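PDB 6WIL: hemolysin activator protein CdiB from Acinetobacter baumannii ACICU, which probably secretes a contact-dependent growth inhibition toxin across the outer membrane, as an Omp85-type two-partner secretion transporter. Local coordinates for residues A[179-184]-A[247-252]; A[281-286]-A[318-323]. All coordinates share one frame; numbering follows the deposited sequence.

Interaction 1. Residues A[179-184]-A[247-252]; sequences ENLKRV and HLNDIL
At the junction between the second POTRA domain and the beta-barrel, the end of helix 171-181 and the residues after it rest against the turn that joins barrel strands 232-243 and 251-261, with Val184 and Leu181 both packing on Asn249. Val184 CG1 lies 3.7 Å from Asn249 CA and also touches Asp250 O, so the valine packs on the turn backbone, its side chain set at roughly a right angle to that of Asn249. Leu181 CD2 also reaches Asn249 OD1 at 3.5 Å, crossing the asparagine side chain obliquely and placing the amide oxygen beside methyl groups of both aliphatic residues. The opposite end of that amide is held elsewhere: ND2 donates to Gln156 O of helix 154-160. Asn249 adopts a left-handed backbone conformation (phi 56°), consistent with a tight turn. Within the turn, Leu248 N donates to Asp250 OD1 at 2.9 Å, arriving from above the carboxylate plane, while OD2 is bonded to Phe246 N and Tyr275 OH. Three bonds thus fix this carboxylate. Further along, Ile251 CD1 meets Arg183 CB at 3.7 Å as strand 251-261 begins. With chi2 at 180° and chi3 at -172°, the extended Arg183 chain carries its guanidinium past the turn to a water in the guanidinium plane. That water accepts from Arg183 NH1 at 3.2 Å and donates to Asn249 O at 2.7 Å. Arg183 NH2 makes a salt bridge to Asp283 on strand 282-295. With no direct hydrogen bond between the two segments, their mutual hold consists of van der Waals contacts, mostly of methyl groups on the turn backbone and the Asn249 amide, and one water bridge, while the Asp250 carboxylate is engaged within the turn and by Tyr275, and Asn249 ND2 ties the turn to helix 154-160.

Interaction 2. Residues A[281-286]-A[318-323]; sequences YYDLGF and NLSRVI. With SO4 (sulfate ion), chain B.
Arg321 CG stands trans to the backbone N (chi1 -163°), and a bend at chi2 (-141°) then lays the chain across the Tyr282 ring, whose own CG is trans to its carbonyl carbon. Arg321 CG consequently sits over the middle of one ring face, 3.6 Å from the Tyr282 centroid and 12° off the normal, a CH-pi contact. The guanidinium is steeply inclined to that ring, and Arg321 NE reaches Tyr282 OH at 3.2 Å in a weak bond. Arg321 NH1 donates to Val322 O at 3.0 Å, with the acceptor in the guanidinium plane, and Arg321 NH2 to O1 of a sulfate, also at 3.0 Å. Arg173 of helix 171-181 binds the same sulfate, which probably came from the crystallisation liquor. These groups ride on neighbouring antiparallel strands of the 16-stranded barrel, 282-295 and 308-326. Tyr282-Arg321 and Leu284-Leu319 are non-hydrogen-bonded pairs with side chains on one face, and the two leucines lie side by side with CD1 atoms 3.8 Å apart. Asp283-Ser320 is a hydrogen-bonded pair: Asp283 N donates to Ser320 O at 2.7 Å, and Ser320 N returns a bond to Asp283 O. The Asp283 carboxylate turns away to Arg183 and Gln276. Just before strand 282-295, Tyr281 CD1 packs on Val322 CB at 3.6 Å, while Tyr281 also touches Gln176 of the POTRA helix.

From the N terminus, the chain leaves helix 171-181 and runs through strands 185-193, 204-213, 217-228 and 232-243 before interaction 1 closes this 62-residue span, bringing the POTRA helix end back to a barrel turn. The chain then adds strands 251-261 and 266-279, and interaction 2 closes a shorter span of 31 residues between the next two barrel strands. The contacts are in series, neither nested nor crossed. Their centres lie 13 Å apart, and a salt bridge from Arg183 NH2 to Asp283 OD2, at 3.0 Å, joins 179-184 directly to 281-286. The residues just after helix 171-181 are thereby connected to both barrel sites, and the helix itself touches interaction 2 through Gln176.

Interaction 1. Residues A[179-184]-A[247-252]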
ATOM      1  N   GLU A 179      -5.894 -12.730  -0.601  1.00 28.21           N
ATOM      2  CA  GLU A 179      -5.534 -11.447  -1.200  1.00 34.31           C
ATOM      3  C   GLU A 179      -4.743 -11.643  -2.486  1.00 21.20           C
ATOM      4  O   GLU A 179      -4.939 -10.910  -3.461  1.00 29.35           O
ATOM      5  CB  GLU A 179      -4.736 -10.605  -0.207  1.00 37.42           C
ATOM      6  CG  GLU A 179      -5.579  -9.647   0.607  1.00 60.59           C
ATOM      7  CD  GLU A 179      -4.847  -9.140   1.834  1.00 68.15           C
ATOM      8  OE1 GLU A 179      -5.463  -9.101   2.920  1.00 55.33           O
ATOM      9  OE2 GLU A 179      -3.651  -8.796   1.717  1.00 69.87           O
ATOM     10  N   ASN A 180      -3.846 -12.631  -2.502  1.00 31.71           N
ATOM     11  CA  ASN A 180      -3.083 -12.929  -3.707  1.00 41.62           C
ATOM     12  C   ASN A 180      -3.991 -13.372  -4.847  1.00 40.81           C
ATOM     13  O   ASN A 180      -3.761 -13.013  -6.008  1.00 39.30           O
ATOM     14  CB  ASN A 180      -2.037 -14.002  -3.409  1.00 28.89           C
ATOM     15  CG  ASN A 180      -0.947 -13.501  -2.493  1.00 29.12           C
ATOM     16  OD1 ASN A 180      -0.818 -12.299  -2.272  1.00 42.12           O
ATOM     17  ND2 ASN A 180      -0.140 -14.418  -1.968  1.00 44.51           N
ATOM     18  N   LEU A 181      -5.034 -14.149  -4.537  1.00 27.75           N
ATOM     19  CA  LEU A 181      -5.932 -14.619  -5.586  1.00 30.21           C
ATOM     20  C   LEU A 181      -6.868 -13.517  -6.062  1.00 35.96           C
ATOM     21  O   LEU A 181      -7.334 -13.556  -7.206  1.00 40.56           O
ATOM     22  CB  LEU A 181      -6.748 -15.820  -5.103  1.00 29.96           C
ATOM     23  CG  LEU A 181      -5.994 -17.107  -4.770  1.00 47.46           C
ATOM     24  CD1 LEU A 181      -6.962 -18.269  -4.536  1.00 42.97           C
ATOM     25  CD2 LEU A 181      -5.004 -17.443  -5.866  1.00 35.73           C
ATOM     26  N   LYS A 182      -7.162 -12.538  -5.210  1.00 31.62           N
ATOM     27  CA  LYS A 182      -8.057 -11.457  -5.605  1.00 35.26           C
ATOM     28  C   LYS A 182      -7.405 -10.462  -6.552  1.00 31.74           C
ATOM     29  O   LYS A 182      -8.094  -9.561  -7.041  1.00 34.99           O
ATOM     30  CB  LYS A 182      -8.588 -10.729  -4.371  1.00 32.99           C
ATOM     31  CG  LYS A 182      -9.739 -11.454  -3.696  1.00 41.99           C
ATOM     32  CD  LYS A 182      -9.955 -10.947  -2.285  1.00 50.12           C
ATOM     33  CE  LYS A 182     -10.274  -9.461  -2.249  1.00 54.44           C
ATOM     34  NZ  LYS A 182     -11.644  -9.157  -2.743  1.00 61.28           N
ATOM     35  N   ARG A 183      -6.105 -10.597  -6.823  1.00 19.43           N
ATOM     36  CA  ARG A 183      -5.498  -9.770  -7.858  1.00 44.61           C
ATOM     37  C   ARG A 183      -6.004 -10.153  -9.241  1.00 30.07           C
ATOM     38  O   ARG A 183      -6.131  -9.288 -10.111  1.00 44.68           O
ATOM     39  CB  ARG A 183      -3.976  -9.882  -7.799  1.00 39.20           C
ATOM     40  CG  ARG A 183      -3.373  -9.271  -6.552  1.00 37.44           C
ATOM     41  CD  ARG A 183      -1.867  -9.412  -6.543  1.00 36.25           C
ATOM     42  NE  ARG A 183      -1.298  -8.998  -5.267  1.00 47.00           N
ATOM     43  CZ  ARG A 183       0.001  -8.828  -5.051  1.00 43.58           C
ATOM     44  NH1 ARG A 183       0.870  -9.028  -6.034  1.00 43.17           N
ATOM     45  NH2 ARG A 183       0.429  -8.453  -3.855  1.00 68.24           N
ATOM     46  N   VAL A 184      -6.313 -11.429  -9.457  1.00 37.51           N
ATOM     47  CA  VAL A 184      -6.721 -11.914 -10.770  1.00 42.98           C
ATOM     48  C   VAL A 184      -8.093 -12.571 -10.769  1.00 43.41           C
ATOM     49  O   VAL A 184      -8.647 -12.801 -11.855  1.00 43.76           O
ATOM     50  CB  VAL A 184      -5.675 -12.884 -11.362  1.00 36.83           C
ATOM     51  CG1 VAL A 184      -4.296 -12.233 -11.380  1.00 31.11           C
ATOM     52  CG2 VAL A 184      -5.643 -14.172 -10.577  1.00 37.71           C
ATOM     53  N   HIS A 247      -0.324 -16.687 -15.941  1.00 27.32           N
ATOM     54  CA  HIS A 247      -1.025 -17.579 -15.013  1.00 41.97           C
ATOM     55  C   HIS A 247      -0.212 -17.816 -13.746  1.00 38.84           C
ATOM     56  O   HIS A 247       0.031 -18.951 -13.329  1.00 48.63           O
ATOM     57  CB  HIS A 247      -1.387 -18.900 -15.689  1.00 43.66           C
ATOM     58  CG  HIS A 247      -2.489 -18.771 -16.691  1.00 50.36           C
ATOM     59  ND1 HIS A 247      -2.317 -18.150 -17.910  1.00 38.21           N
ATOM     60  CD2 HIS A 247      -3.784 -19.163 -16.646  1.00 36.72           C
ATOM     61  CE1 HIS A 247      -3.457 -18.173 -18.576  1.00 53.25           C
ATOM     62  NE2 HIS A 247      -4.364 -18.781 -17.831  1.00 43.13           N
ATOM     63  N   LEU A 248       0.216 -16.717 -13.131  1.00 44.44           N
ATOM     64  CA  LEU A 248       0.990 -16.752 -11.897  1.00 44.84           C
ATOM     65  C   LEU A 248       0.411 -15.783 -10.877  1.00 39.66           C
ATOM     66  O   LEU A 248       1.130 -15.304  -9.994  1.00 37.03           O
ATOM     67  CB  LEU A 248       2.459 -16.428 -12.168  1.00 48.35           C
ATOM     68  CG  LEU A 248       3.268 -17.446 -12.970  1.00 39.08           C
ATOM     69  CD1 LEU A 248       4.638 -16.892 -13.330  1.00 46.15           C
ATOM     70  CD2 LEU A 248       3.405 -18.739 -12.183  1.00 46.06           C
ATOM     71  N   ASN A 249      -0.887 -15.484 -10.989  1.00 22.01           N
ATOM     72  CA  ASN A 249      -1.519 -14.420 -10.210  1.00 34.46           C
ATOM     73  C   ASN A 249      -0.793 -13.096 -10.428  1.00 42.70           C
ATOM     74  O   ASN A 249      -0.756 -12.234  -9.547  1.00 40.21           O
ATOM     75  CB  ASN A 249      -1.584 -14.774  -8.717  1.00 34.19           C
ATOM     76  CG  ASN A 249      -2.038 -16.203  -8.474  1.00 30.56           C
ATOM     77  OD1 ASN A 249      -3.191 -16.547  -8.718  1.00 36.33           O
ATOM     78  ND2 ASN A 249      -1.129 -17.041  -7.989  1.00 32.63           N
ATOM     79  N   ASP A 250      -0.212 -12.935 -11.613  1.00 37.99           N
ATOM     80  CA  ASP A 250       0.621 -11.790 -11.941  1.00 27.87           C
ATOM     81  C   ASP A 250      -0.204 -10.693 -12.603  1.00 27.83           C
ATOM     82  O   ASP A 250      -1.305 -10.921 -13.105  1.00 32.08           O
ATOM     83  CB  ASP A 250       1.770 -12.208 -12.858  1.00 39.36           C
ATOM     84  CG  ASP A 250       1.315 -13.117 -13.989  1.00 56.44           C
ATOM     85  OD1 ASP A 250       0.355 -13.889 -13.778  1.00 41.86           O
ATOM     86  OD2 ASP A 250       1.920 -13.063 -15.083  1.00 49.75           O
ATOM     87  N   ILE A 251       0.347  -9.485 -12.593  1.00 30.95           N
ATOM     88  CA  ILE A 251      -0.301  -8.328 -13.200  1.00 36.74           C
ATOM     89  C   ILE A 251       0.744  -7.545 -13.976  1.00 29.95           C
ATOM     90  O   ILE A 251       1.802  -7.200 -13.437  1.00 37.99           O
ATOM     91  CB  ILE A 251      -0.990  -7.441 -12.146  1.00 40.00           C
ATOM     92  CG1 ILE A 251      -2.277  -8.113 -11.663  1.00 43.56           C
ATOM     93  CG2 ILE A 251      -1.289  -6.062 -12.713  1.00 27.90           C
ATOM     94  CD1 ILE A 251      -2.803  -7.554 -10.379  1.00 44.44           C
ATOM     95  N   LEU A 252       0.456  -7.279 -15.243  1.00 40.74           N
ATOM     96  CA  LEU A 252       1.334  -6.515 -16.117  1.00 30.39           C
ATOM     97  C   LEU A 252       0.641  -5.212 -16.484  1.00 37.99           C
ATOM     98  O   LEU A 252      -0.496  -5.221 -16.966  1.00 36.83           O
ATOM     99  CB  LEU A 252       1.682  -7.314 -17.374  1.00 27.93           C
ATOM    100  CG  LEU A 252       2.506  -6.598 -18.449  1.00 36.92           C
ATOM    101  CD1 LEU A 252       3.920  -6.332 -17.968  1.00 28.52           C
ATOM    102  CD2 LEU A 252       2.517  -7.411 -19.738  1.00 38.98           C
TER
HETATM  103  O   HOH W   1       0.029  -9.696  -9.010  1.00 34.89           O

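Interaction 2. Residues A[281-286]-A[318-323]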
ATOM      1  N   TYR A 281       3.556 -14.897   1.234  1.00 35.21           N
ATOM      2  CA  TYR A 281       3.763 -13.638   1.933  1.00 40.70           C
ATOM      3  C   TYR A 281       4.705 -12.696   1.196  1.00 41.14           C
ATOM      4  O   TYR A 281       4.767 -11.513   1.550  1.00 43.03           O
ATOM      5  CB  TYR A 281       4.301 -13.894   3.345  1.00 46.27           C
ATOM      6  CG  TYR A 281       3.263 -14.308   4.360  1.00 39.28           C
ATOM      7  CD1 TYR A 281       2.246 -13.437   4.738  1.00 46.58           C
ATOM      8  CD2 TYR A 281       3.310 -15.569   4.953  1.00 48.58           C
ATOM      9  CE1 TYR A 281       1.295 -13.811   5.661  1.00 41.60           C
ATOM     10  CE2 TYR A 281       2.364 -15.948   5.880  1.00 35.25           C
ATOM     11  CZ  TYR A 281       1.362 -15.069   6.232  1.00 32.26           C
ATOM     12  OH  TYR A 281       0.420 -15.451   7.156  1.00 44.54           O
ATOM     13  N   TYR A 282       5.426 -13.182   0.192  1.00 37.64           N
ATOM     14  CA  TYR A 282       6.352 -12.347  -0.549  1.00 36.33           C
ATOM     15  C   TYR A 282       5.643 -11.645  -1.697  1.00 39.14           C
ATOM     16  O   TYR A 282       4.531 -12.005  -2.091  1.00 52.19           O
ATOM     17  CB  TYR A 282       7.516 -13.181  -1.084  1.00 40.53           C
ATOM     18  CG  TYR A 282       8.467 -13.637  -0.007  1.00 37.02           C
ATOM     19  CD1 TYR A 282       8.207 -14.781   0.728  1.00 48.08           C
ATOM     20  CD2 TYR A 282       9.619 -12.916   0.287  1.00 40.28           C
ATOM     21  CE1 TYR A 282       9.064 -15.201   1.723  1.00 55.05           C
ATOM     22  CE2 TYR A 282      10.484 -13.329   1.284  1.00 56.12           C
ATOM     23  CZ  TYR A 282      10.198 -14.473   1.999  1.00 58.41           C
ATOM     24  OH  TYR A 282      11.059 -14.885   2.989  1.00 74.42           O
ATOM     25  N   ASP A 283       6.305 -10.621  -2.225  1.00 42.69           N
ATOM     26  CA  ASP A 283       5.827  -9.917  -3.404  1.00 44.86           C
ATOM     27  C   ASP A 283       7.032  -9.533  -4.243  1.00 41.03           C
ATOM     28  O   ASP A 283       7.995  -8.969  -3.718  1.00 40.20           O
ATOM     29  CB  ASP A 283       5.009  -8.678  -3.020  1.00 34.82           C
ATOM     30  CG  ASP A 283       3.891  -8.379  -4.016  1.00 58.66           C
ATOM     31  OD1 ASP A 283       3.689  -9.184  -4.947  1.00 59.99           O
ATOM     32  OD2 ASP A 283       3.213  -7.341  -3.862  1.00 68.80           O
ATOM     33  N   LEU A 284       6.985  -9.842  -5.535  1.00 40.59           N
ATOM     34  CA  LEU A 284       8.074  -9.541  -6.458  1.00 33.86           C
ATOM     35  C   LEU A 284       7.572  -8.584  -7.523  1.00 43.04           C
ATOM     36  O   LEU A 284       6.492  -8.786  -8.084  1.00 37.74           O
ATOM     37  CB  LEU A 284       8.626 -10.802  -7.128  1.00 38.87           C
ATOM     38  CG  LEU A 284       9.434 -11.801  -6.303  1.00 54.59           C
ATOM     39  CD1 LEU A 284       8.556 -12.549  -5.316  1.00 59.59           C
ATOM     40  CD2 LEU A 284      10.147 -12.772  -7.231  1.00 51.57           C
ATOM     41  N   GLY A 285       8.348  -7.551  -7.802  1.00 39.85           N
ATOM     42  CA  GLY A 285       7.966  -6.580  -8.808  1.00 35.58           C
ATOM     43  C   GLY A 285       9.174  -6.071  -9.557  1.00 44.30           C
ATOM     44  O   GLY A 285      10.287  -6.024  -9.028  1.00 37.60           O
ATOM     45  N   PHE A 286       8.949  -5.706 -10.814  1.00 41.73           N
ATOM     46  CA  PHE A 286       9.966  -4.982 -11.555  1.00 46.95           C
ATOM     47  C   PHE A 286       9.275  -3.979 -12.461  1.00 41.03           C
ATOM     48  O   PHE A 286       8.153  -4.201 -12.920  1.00 43.61           O
ATOM     49  CB  PHE A 286      10.907  -5.924 -12.332  1.00 49.27           C
ATOM     50  CG  PHE A 286      10.387  -6.380 -13.664  1.00 48.84           C
ATOM     51  CD1 PHE A 286      10.510  -5.577 -14.789  1.00 66.74           C
ATOM     52  CD2 PHE A 286       9.837  -7.643 -13.809  1.00 64.42           C
ATOM     53  CE1 PHE A 286      10.046  -6.001 -16.018  1.00 70.32           C
ATOM     54  CE2 PHE A 286       9.380  -8.080 -15.040  1.00 58.92           C
ATOM     55  CZ  PHE A 286       9.481  -7.255 -16.146  1.00 72.17           C
ATOM     56  N   ASN A 318      11.931  -5.021  -7.146  1.00 47.33           N
ATOM     57  CA  ASN A 318      11.359  -4.887  -5.811  1.00 40.92           C
ATOM     58  C   ASN A 318      11.054  -6.249  -5.205  1.00 40.82           C
ATOM     59  O   ASN A 318      10.589  -7.161  -5.897  1.00 45.50           O
ATOM     60  CB  ASN A 318      10.072  -4.056  -5.834  1.00 42.03           C
ATOM     61  CG  ASN A 318      10.284  -2.673  -6.389  1.00 48.81           C
ATOM     62  OD1 ASN A 318      11.416  -2.230  -6.562  1.00 55.17           O
ATOM     63  ND2 ASN A 318       9.190  -1.973  -6.662  1.00 72.55           N
ATOM     64  N   LEU A 319      11.298  -6.369  -3.901  1.00 33.26           N
ATOM     65  CA  LEU A 319      10.918  -7.544  -3.127  1.00 42.95           C
ATOM     66  C   LEU A 319      10.398  -7.085  -1.774  1.00 34.97           C
ATOM     67  O   LEU A 319      11.094  -6.363  -1.054  1.00 37.51           O
ATOM     68  CB  LEU A 319      12.096  -8.507  -2.939  1.00 34.20           C
ATOM     69  CG  LEU A 319      11.773  -9.811  -2.199  1.00 40.40           C
ATOM     70  CD1 LEU A 319      10.680 -10.584  -2.924  1.00 37.53           C
ATOM     71  CD2 LEU A 319      13.012 -10.681  -2.021  1.00 41.08           C
ATOM     72  N   SER A 320       9.178  -7.490  -1.437  1.00 35.73           N
ATOM     73  CA  SER A 320       8.583  -7.178  -0.148  1.00 37.46           C
ATOM     74  C   SER A 320       8.044  -8.453   0.481  1.00 38.81           C
ATOM     75  O   SER A 320       7.715  -9.417  -0.215  1.00 36.87           O
ATOM     76  CB  SER A 320       7.458  -6.141  -0.271  1.00 35.94           C
ATOM     77  OG  SER A 320       6.318  -6.689  -0.904  1.00 37.62           O
ATOM     78  N   ARG A 321       7.960  -8.452   1.807  1.00 38.65           N
ATOM     79  CA  ARG A 321       7.461  -9.606   2.541  1.00 35.60           C
ATOM     80  C   ARG A 321       6.548  -9.128   3.653  1.00 37.04           C
ATOM     81  O   ARG A 321       6.932  -8.259   4.441  1.00 40.65           O
ATOM     82  CB  ARG A 321       8.611 -10.436   3.123  1.00 39.62           C
ATOM     83  CG  ARG A 321       8.201 -11.839   3.542  1.00 55.95           C
ATOM     84  CD  ARG A 321       8.875 -12.261   4.836  1.00 54.56           C
ATOM     85  NE  ARG A 321       8.874 -13.712   5.004  1.00 75.93           N
ATOM     86  CZ  ARG A 321       7.855 -14.412   5.491  1.00 75.73           C
ATOM     87  NH1 ARG A 321       6.738 -13.801   5.862  1.00 64.45           N
ATOM     88  NH2 ARG A 321       7.951 -15.730   5.602  1.00 72.88           N
ATOM     89  N   VAL A 322       5.341  -9.688   3.712  1.00 40.80           N
ATOM     90  CA  VAL A 322       4.444  -9.406   4.827  1.00 47.02           C
ATOM     91  C   VAL A 322       5.010 -10.058   6.080  1.00 46.97           C
ATOM     92  O   VAL A 322       5.235 -11.273   6.118  1.00 59.51           O
ATOM     93  CB  VAL A 322       3.024  -9.904   4.535  1.00 51.48           C
ATOM     94  CG1 VAL A 322       2.171  -9.812   5.790  1.00 37.87           C
ATOM     95  CG2 VAL A 322       2.401  -9.100   3.404  1.00 34.09           C
ATOM     96  N   ILE A 323       5.245  -9.251   7.112  1.00 43.13           N
ATOM     97  CA  ILE A 323       5.861  -9.737   8.339  1.00 54.81           C
ATOM     98  C   ILE A 323       4.810  -9.894   9.433  1.00 57.44           C
ATOM     99  O   ILE A 323       4.974 -10.706  10.351  1.00 61.76           O
ATOM    100  CB  ILE A 323       6.997  -8.799   8.790  1.00 52.07           C
ATOM    101  CG1 ILE A 323       6.487  -7.367   8.933  1.00 49.31           C
ATOM    102  CG2 ILE A 323       8.157  -8.842   7.810  1.00 42.84           C
ATOM    103  CD1 ILE A 323       7.556  -6.391   9.351  1.00 47.01           C
TER
HETATM  104  S   SO4 B 601       6.451 -18.705   5.061  0.83 76.78           S
HETATM  105  O1  SO4 B 601       5.979 -17.959   6.226  0.83 53.65           O
HETATM  106  O2  SO4 B 601       7.307 -17.841   4.252  0.83 70.70           O
HETATM  107  O3  SO4 B 601       5.300 -19.151   4.276  0.83 62.97           O
HETATM  108  O4  SO4 B 601       7.218 -19.871   5.493  0.83 77.00           O